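PDB 1XQI: nucleoside diphosphate kinase from Pyrobaculum aerophilum, which transfers the terminal phosphate of ATP to nucleoside diphosphates, probably by a ping-pong route through a phosphorylated enzyme intermediate. Local coordinates for residues L49-A54 and P116-V121; K17-L22 and E181-F186. The protein carries 6 engineered substitutions. One frame throughout, in Å; residues are numbered along the deposited sequence.

Contact 1: residues L49-A54 and P116-V121; sequences LKMVKA and PNVVMV. Engineered in segment 116-121: N117 (natural residue Ile).
M51 and V118 face each other as a non-hydrogen-bonded pair of an antiparallel ladder. M51 is a selenomethionine. Its CB lies 3.9 Å from CG2 of V118. CG passes 3.6 Å from N117 O and lies beside CB of P116. SE still lies near P116 CB, at 4.1 Å. A bend at the last torsion (chi3 -70°) turns CE back toward V118, 3.8 Å from its CG2. The other methyl of V118, CG1, meets CD2 of L49 at 3.5 Å. Cutting V118 back to an alanine would remove both methyls, and is likely to leave CD2 of L49 and CE of M51 without their neighbour. K50 and V52 point to the other face, where CG2 of V52 touches CG2 of V119 at 3.7 Å. N117, an engineered residue, pairs with V52 through two backbone hydrogen bonds. K50 and V119 form a second such pair, with V119 N to K50 O at 2.9 Å and 166° at the hydrogen. Backbone hydrogen bonds from L49 and M51, on an outermost strand of this chain, run to the second subunit. Four backbone N-H...O bonds thus set the strand register, while L49 and M51 pack against V118 on one face.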
ATOM      1  N   LEU A  49      -1.900   3.713   4.626  1.00 28.82           N
ATOM      2  CA  LEU A  49      -1.747   2.464   3.912  1.00 28.99           C
ATOM      3  C   LEU A  49      -0.576   1.710   4.505  1.00 28.90           C
ATOM      4  O   LEU A  49       0.504   2.257   4.564  1.00 29.10           O
ATOM      5  CB  LEU A  49      -1.442   2.736   2.447  1.00 29.24           C
ATOM      6  CG  LEU A  49      -1.763   1.743   1.305  1.00 28.65           C
ATOM      7  CD1 LEU A  49      -0.623   1.798   0.343  1.00 27.56           C
ATOM      8  CD2 LEU A  49      -1.949   0.386   1.726  1.00 27.04           C
ATOM      9  N   LYS A  50      -0.786   0.471   4.951  1.00 28.86           N
ATOM     10  CA  LYS A  50       0.323  -0.397   5.301  1.00 29.55           C
ATOM     11  C   LYS A  50      -0.017  -1.869   5.141  1.00 29.44           C
ATOM     12  O   LYS A  50      -1.168  -2.236   5.299  1.00 29.49           O
ATOM     13  CB  LYS A  50       0.819  -0.118   6.713  1.00 30.17           C
ATOM     14  CG  LYS A  50      -0.183  -0.271   7.828  1.00 30.35           C
ATOM     15  CD  LYS A  50       0.526   0.044   9.114  1.00 35.10           C
ATOM     16  CE  LYS A  50      -0.416  -0.015  10.297  1.00 38.02           C
ATOM     17  NZ  LYS A  50       0.211   0.730  11.434  1.00 38.15           N
HETATM   18  N   MSE A  51       0.976  -2.689   4.789  1.00 29.46           N
HETATM   19  CA  MSE A  51       0.847  -4.157   4.807  1.00 30.09           C
HETATM   20  C   MSE A  51       1.264  -4.595   6.254  1.00 32.51           C
HETATM   21  O   MSE A  51       2.296  -4.147   6.772  1.00 33.11           O
HETATM   22  CB  MSE A  51       1.720  -4.816   3.719  1.00 28.62           C
HETATM   23  CG  MSE A  51       1.735  -6.357   3.816  1.00 24.42           C
HETATM   24 SE   MSE A  51       2.663  -7.157   2.472  1.00 12.37          SE
HETATM   25  CE  MSE A  51       1.519  -6.790   1.189  1.00 16.82           C
ATOM     26  N   VAL A  52       0.444  -5.423   6.904  1.00 33.87           N
ATOM     27  CA  VAL A  52       0.756  -5.899   8.256  1.00 35.51           C
ATOM     28  C   VAL A  52       0.453  -7.376   8.416  1.00 36.57           C
ATOM     29  O   VAL A  52      -0.570  -7.869   7.950  1.00 36.87           O
ATOM     30  CB  VAL A  52      -0.041  -5.139   9.357  1.00 35.75           C
ATOM     31  CG1 VAL A  52       0.533  -3.735   9.613  1.00 36.58           C
ATOM     32  CG2 VAL A  52      -1.565  -5.095   9.004  1.00 36.91           C
ATOM     33  N   LYS A  53       1.373  -8.074   9.069  1.00 38.28           N
ATOM     34  CA  LYS A  53       1.118  -9.380   9.681  1.00 39.34           C
ATOM     35  C   LYS A  53       0.571  -9.204  11.105  1.00 38.62           C
ATOM     36  O   LYS A  53       1.315  -8.909  12.024  1.00 38.21           O
ATOM     37  CB  LYS A  53       2.427 -10.176   9.716  1.00 40.49           C
ATOM     38  CG  LYS A  53       2.233 -11.678   9.825  1.00 44.45           C
ATOM     39  CD  LYS A  53       1.431 -12.249   8.631  1.00 48.45           C
ATOM     40  CE  LYS A  53       0.887 -13.607   9.006  1.00 52.48           C
ATOM     41  NZ  LYS A  53       0.364 -13.530  10.422  1.00 53.97           N
ATOM     42  N   ALA A  54      -0.734  -9.358  11.276  1.00 38.70           N
ATOM     43  CA  ALA A  54      -1.368  -9.126  12.574  1.00 38.50           C
ATOM     44  C   ALA A  54      -1.277 -10.331  13.501  1.00 38.29           C
ATOM     45  O   ALA A  54      -1.351 -11.471  13.062  1.00 38.84           O
ATOM     46  CB  ALA A  54      -2.799  -8.746  12.361  1.00 39.13           C
ATOM     47  N   PRO A 116      -0.501 -11.926   5.417  1.00 33.58           N
ATOM     48  CA  PRO A 116      -0.529 -10.453   5.423  1.00 32.76           C
ATOM     49  C   PRO A 116      -1.922  -9.860   5.072  1.00 31.41           C
ATOM     50  O   PRO A 116      -2.606 -10.364   4.160  1.00 30.71           O
ATOM     51  CB  PRO A 116       0.518 -10.071   4.353  1.00 32.99           C
ATOM     52  CG  PRO A 116       1.402 -11.329   4.184  1.00 32.71           C
ATOM     53  CD  PRO A 116       0.466 -12.480   4.435  1.00 33.43           C
ATOM     54  N   ASN A 117      -2.314  -8.831   5.830  1.00 29.19           N
ATOM     55  CA  ASN A 117      -3.380  -7.897   5.472  1.00 27.97           C
ATOM     56  C   ASN A 117      -2.778  -6.594   4.974  1.00 27.35           C
ATOM     57  O   ASN A 117      -1.582  -6.330   5.125  1.00 27.32           O
ATOM     58  CB  ASN A 117      -4.246  -7.540   6.681  1.00 28.17           C
ATOM     59  CG  ASN A 117      -4.979  -8.724   7.262  1.00 30.62           C
ATOM     60  OD1 ASN A 117      -4.661  -9.191   8.364  1.00 33.54           O
ATOM     61  ND2 ASN A 117      -5.974  -9.217   6.534  1.00 31.80           N
ATOM     62  N   VAL A 118      -3.621  -5.759   4.394  1.00 27.34           N
ATOM     63  CA  VAL A 118      -3.248  -4.430   3.952  1.00 26.46           C
ATOM     64  C   VAL A 118      -4.382  -3.597   4.486  1.00 25.84           C
ATOM     65  O   VAL A 118      -5.548  -3.913   4.229  1.00 25.74           O
ATOM     66  CB  VAL A 118      -3.097  -4.362   2.391  1.00 27.29           C
ATOM     67  CG1 VAL A 118      -3.100  -2.903   1.858  1.00 27.26           C
ATOM     68  CG2 VAL A 118      -1.801  -5.039   1.979  1.00 25.98           C
ATOM     69  N   VAL A 119      -4.028  -2.593   5.290  1.00 25.00           N
ATOM     70  CA  VAL A 119      -4.953  -1.684   5.942  1.00 24.32           C
ATOM     71  C   VAL A 119      -4.852  -0.312   5.266  1.00 24.05           C
ATOM     72  O   VAL A 119      -3.745   0.189   5.003  1.00 23.72           O
ATOM     73  CB  VAL A 119      -4.597  -1.516   7.446  1.00 25.07           C
ATOM     74  CG1 VAL A 119      -5.747  -0.828   8.191  1.00 24.92           C
ATOM     75  CG2 VAL A 119      -4.361  -2.887   8.088  1.00 27.60           C
HETATM   76  N   MSE A 120      -5.990   0.308   4.987  1.00 23.06           N
HETATM   77  CA  MSE A 120      -5.959   1.651   4.377  1.00 22.98           C
HETATM   78  C   MSE A 120      -7.041   2.503   5.001  1.00 23.19           C
HETATM   79  O   MSE A 120      -8.049   2.017   5.537  1.00 22.02           O
HETATM   80  CB  MSE A 120      -6.060   1.622   2.793  1.00 22.73           C
HETATM   81  CG  MSE A 120      -7.387   1.090   2.218  1.00 20.96           C
HETATM   82 SE   MSE A 120      -7.342   0.898   0.417  1.00 13.47          SE
HETATM   83  CE  MSE A 120      -6.294  -0.507   0.484  1.00 16.99           C
ATOM     84  N   VAL A 121      -6.809   3.807   4.943  1.00 24.26           N
ATOM     85  CA  VAL A 121      -7.831   4.762   5.365  1.00 25.32           C
ATOM     86  C   VAL A 121      -8.203   5.544   4.131  1.00 25.30           C
ATOM     87  O   VAL A 121      -7.324   5.998   3.385  1.00 26.47           O
ATOM     88  CB  VAL A 121      -7.328   5.656   6.475  1.00 25.59           C
ATOM     89  CG1 VAL A 121      -8.378   6.744   6.845  1.00 27.75           C
ATOM     90  CG2 VAL A 121      -7.022   4.809   7.704  1.00 27.15           C
TER

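Contact 2: residues K17-L22 and E181-F186; sequences KTLLIL and EREIRF
This is a helix-on-sheet contact, in which helix 177-187 lies across one face of the sheet at strand 17-22. Within the two segments the axes come to 7.3 Å and their directions differ by 60°. The touching is by van der Waals contact and falls on E183 and I184. I184 reaches the strand with its ethyl branch. Its CG1 points away from its own carbonyl carbon (chi1 -69°), and CD1 ends 3.6 Å from CB of K17. Farther back along this branch, CG1 lies 4.2 Å from CB of L19. E183 crosses L19 on the next part of the strand. CB of E183 sits 3.9 Å from CG of L19, and the carboxylate oxygen OE2 passes 4.1 Å from L19 CB. That oxygen is held elsewhere, by hydrogen bonds to S174 OG and to NE2 of H172, the predicted phosphohistidine. The pros nitrogen is ND1, so E183 engages the other ring nitrogen. L19 also packs on V119 of the adjoining strand, which carries the apolar layer on across the sheet. The arrangement belongs to the ferredoxin-like alpha/beta sandwich of the NDK family, and here the packed helix also brings a glutamate to the probable active-site histidine.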
ATOM      1  N   LYS A  17     -13.744   9.793   7.020  1.00 33.21           N
ATOM      2  CA  LYS A  17     -12.708   8.826   6.707  1.00 32.22           C
ATOM      3  C   LYS A  17     -13.252   7.472   7.040  1.00 31.95           C
ATOM      4  O   LYS A  17     -14.151   7.344   7.875  1.00 33.40           O
ATOM      5  CB  LYS A  17     -11.508   9.029   7.620  1.00 32.15           C
ATOM      6  CG  LYS A  17     -10.538  10.022   7.152  1.00 33.80           C
ATOM      7  CD  LYS A  17      -9.341  10.110   8.066  1.00 37.30           C
ATOM      8  CE  LYS A  17      -9.317  11.428   8.799  1.00 41.33           C
ATOM      9  NZ  LYS A  17     -10.043  11.285  10.057  1.00 43.80           N
ATOM     10  N   THR A  18     -12.684   6.430   6.473  1.00 30.88           N
ATOM     11  CA  THR A  18     -13.119   5.094   6.862  1.00 29.39           C
ATOM     12  C   THR A  18     -11.955   4.128   6.777  1.00 29.77           C
ATOM     13  O   THR A  18     -10.968   4.412   6.117  1.00 29.91           O
ATOM     14  CB  THR A  18     -14.321   4.612   6.004  1.00 29.18           C
ATOM     15  OG1 THR A  18     -14.855   3.399   6.556  1.00 25.72           O
ATOM     16  CG2 THR A  18     -13.896   4.429   4.512  1.00 27.10           C
ATOM     17  N   LEU A  19     -12.064   2.996   7.455  1.00 30.35           N
ATOM     18  CA  LEU A  19     -10.987   2.028   7.468  1.00 30.90           C
ATOM     19  C   LEU A  19     -11.401   0.839   6.612  1.00 31.56           C
ATOM     20  O   LEU A  19     -12.500   0.251   6.797  1.00 31.96           O
ATOM     21  CB  LEU A  19     -10.741   1.583   8.915  1.00 31.51           C
ATOM     22  CG  LEU A  19      -9.560   0.711   9.370  1.00 30.84           C
ATOM     23  CD1 LEU A  19      -9.672  -0.697   8.874  1.00 28.55           C
ATOM     24  CD2 LEU A  19      -8.246   1.337   8.952  1.00 31.58           C
ATOM     25  N   LEU A  20     -10.515   0.476   5.692  1.00 31.12           N
ATOM     26  CA  LEU A  20     -10.689  -0.705   4.875  1.00 30.83           C
ATOM     27  C   LEU A  20      -9.507  -1.659   5.059  1.00 30.60           C
ATOM     28  O   LEU A  20      -8.363  -1.233   5.049  1.00 30.66           O
ATOM     29  CB  LEU A  20     -10.873  -0.311   3.392  1.00 30.73           C
ATOM     30  CG  LEU A  20     -11.153  -1.569   2.560  1.00 31.56           C
ATOM     31  CD1 LEU A  20     -12.644  -1.794   2.157  1.00 27.87           C
ATOM     32  CD2 LEU A  20     -10.201  -1.582   1.388  1.00 31.83           C
ATOM     33  N   ILE A  21      -9.790  -2.952   5.223  1.00 30.97           N
ATOM     34  CA  ILE A  21      -8.737  -3.992   5.334  1.00 30.09           C
ATOM     35  C   ILE A  21      -8.868  -4.991   4.203  1.00 29.97           C
ATOM     36  O   ILE A  21      -9.932  -5.595   4.041  1.00 30.27           O
ATOM     37  CB  ILE A  21      -8.857  -4.810   6.637  1.00 30.20           C
ATOM     38  CG1 ILE A  21      -8.956  -3.852   7.838  1.00 30.25           C
ATOM     39  CG2 ILE A  21      -7.676  -5.820   6.744  1.00 28.99           C
ATOM     40  CD1 ILE A  21      -9.083  -4.527   9.176  1.00 28.85           C
ATOM     41  N   LEU A  22      -7.820  -5.150   3.402  1.00 29.24           N
ATOM     42  CA  LEU A  22      -7.777  -6.268   2.480  1.00 28.97           C
ATOM     43  C   LEU A  22      -7.282  -7.449   3.311  1.00 28.18           C
ATOM     44  O   LEU A  22      -6.228  -7.366   3.928  1.00 27.64           O
ATOM     45  CB  LEU A  22      -6.904  -5.994   1.247  1.00 28.43           C
ATOM     46  CG  LEU A  22      -7.466  -5.007   0.206  1.00 32.39           C
ATOM     47  CD1 LEU A  22      -8.956  -4.757   0.319  1.00 34.24           C
ATOM     48  CD2 LEU A  22      -6.771  -3.645   0.236  1.00 34.90           C
ATOM     49  N   GLU A 181     -13.709   6.053  13.334  1.00 34.94           N
ATOM     50  CA  GLU A 181     -12.715   6.769  14.174  1.00 34.55           C
ATOM     51  C   GLU A 181     -12.002   5.784  15.144  1.00 34.07           C
ATOM     52  O   GLU A 181     -10.818   5.933  15.454  1.00 34.10           O
ATOM     53  CB  GLU A 181     -13.309   8.017  14.897  1.00 33.41           C
ATOM     54  N   ARG A 182     -12.695   4.729  15.556  1.00 33.29           N
ATOM     55  CA  ARG A 182     -12.066   3.738  16.436  1.00 32.95           C
ATOM     56  C   ARG A 182     -11.108   2.771  15.709  1.00 32.34           C
ATOM     57  O   ARG A 182      -9.985   2.536  16.148  1.00 32.38           O
ATOM     58  CB  ARG A 182     -13.147   2.944  17.167  1.00 32.71           C
ATOM     59  CG  ARG A 182     -12.773   2.655  18.569  1.00 34.99           C
ATOM     60  CD  ARG A 182     -13.521   1.445  19.111  1.00 36.20           C
ATOM     61  NE  ARG A 182     -13.019   0.199  18.557  1.00 36.67           N
ATOM     62  CZ  ARG A 182     -13.662  -0.546  17.671  1.00 34.47           C
ATOM     63  NH1 ARG A 182     -14.855  -0.147  17.247  1.00 35.02           N
ATOM     64  NH2 ARG A 182     -13.110  -1.683  17.227  1.00 27.49           N
ATOM     65  N   GLU A 183     -11.555   2.201  14.599  1.00 32.06           N
ATOM     66  CA  GLU A 183     -10.725   1.289  13.838  1.00 31.94           C
ATOM     67  C   GLU A 183      -9.525   2.032  13.241  1.00 32.50           C
ATOM     68  O   GLU A 183      -8.426   1.437  13.172  1.00 32.10           O
ATOM     69  CB  GLU A 183     -11.542   0.571  12.776  1.00 32.01           C
ATOM     70  CG  GLU A 183     -12.756  -0.131  13.340  1.00 31.26           C
ATOM     71  CD  GLU A 183     -13.600  -0.841  12.271  1.00 32.70           C
ATOM     72  OE1 GLU A 183     -14.361  -1.798  12.644  1.00 31.59           O
ATOM     73  OE2 GLU A 183     -13.511  -0.436  11.073  1.00 28.05           O
ATOM     74  N   ILE A 184      -9.708   3.320  12.885  1.00 32.56           N
ATOM     75  CA  ILE A 184      -8.590   4.166  12.438  1.00 33.46           C
ATOM     76  C   ILE A 184      -7.512   4.350  13.517  1.00 35.30           C
ATOM     77  O   ILE A 184      -6.331   4.062  13.262  1.00 35.84           O
ATOM     78  CB  ILE A 184      -9.016   5.526  11.837  1.00 32.50           C
ATOM     79  CG1 ILE A 184      -9.722   5.344  10.503  1.00 30.96           C
ATOM     80  CG2 ILE A 184      -7.793   6.417  11.647  1.00 30.60           C
ATOM     81  CD1 ILE A 184     -10.509   6.592  10.069  1.00 30.95           C
ATOM     82  N   ARG A 185      -7.898   4.817  14.706  1.00 37.70           N
ATOM     83  CA  ARG A 185      -6.934   4.959  15.854  1.00 39.68           C
ATOM     84  C   ARG A 185      -6.230   3.625  16.173  1.00 38.55           C
ATOM     85  O   ARG A 185      -5.027   3.569  16.386  1.00 38.57           O
ATOM     86  CB  ARG A 185      -7.600   5.549  17.144  1.00 39.42           C
ATOM     87  CG  ARG A 185      -6.620   5.611  18.421  1.00 41.36           C
ATOM     88  CD  ARG A 185      -7.296   5.281  19.819  1.00 43.43           C
ATOM     89  NE  ARG A 185      -8.432   4.358  19.622  1.00 51.90           N
ATOM     90  CZ  ARG A 185      -8.369   3.012  19.593  1.00 51.85           C
ATOM     91  NH1 ARG A 185      -7.210   2.361  19.811  1.00 50.15           N
ATOM     92  NH2 ARG A 185      -9.491   2.317  19.351  1.00 47.95           N
ATOM     93  N   PHE A 186      -7.006   2.553  16.173  1.00 38.57           N
ATOM     94  CA  PHE A 186      -6.494   1.217  16.473  1.00 37.85           C
ATOM     95  C   PHE A 186      -5.260   0.831  15.671  1.00 37.84           C
ATOM     96  O   PHE A 186      -4.331   0.294  16.248  1.00 38.51           O
ATOM     97  CB  PHE A 186      -7.587   0.145  16.296  1.00 36.83           C
ATOM     98  CG  PHE A 186      -7.108  -1.231  16.622  1.00 36.99           C
ATOM     99  CD1 PHE A 186      -7.174  -1.711  17.928  1.00 34.77           C
ATOM    100  CD2 PHE A 186      -6.534  -2.037  15.633  1.00 35.65           C
ATOM    101  CE1 PHE A 186      -6.683  -2.978  18.241  1.00 35.73           C
ATOM    102  CE2 PHE A 186      -6.061  -3.305  15.934  1.00 35.66           C
ATOM    103  CZ  PHE A 186      -6.132  -3.775  17.239  1.00 35.36           C
TER

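From the N terminus, strand 17-22 comes first; its partner in contact 2, helix segment 181-186, starts 159 residues after its last residue. Segment 49-54 follows. A mostly helical excursion, which includes the curated insert 68-100, then leads to 116-121, where contact 1 closes its loop. The chain next runs through strand 171-173 to helix 177-187, and contact 2 closes the larger loop. Contact 1 is therefore nested inside contact 2. The two meet in the sheet, where strand 117-123 stands between 45-52 and 17-22. V118 O and L22 N probably hydrogen bond, as do M120 N and L20 O. W187, at the end of the helix, also touches V52 and V119 of contact 1.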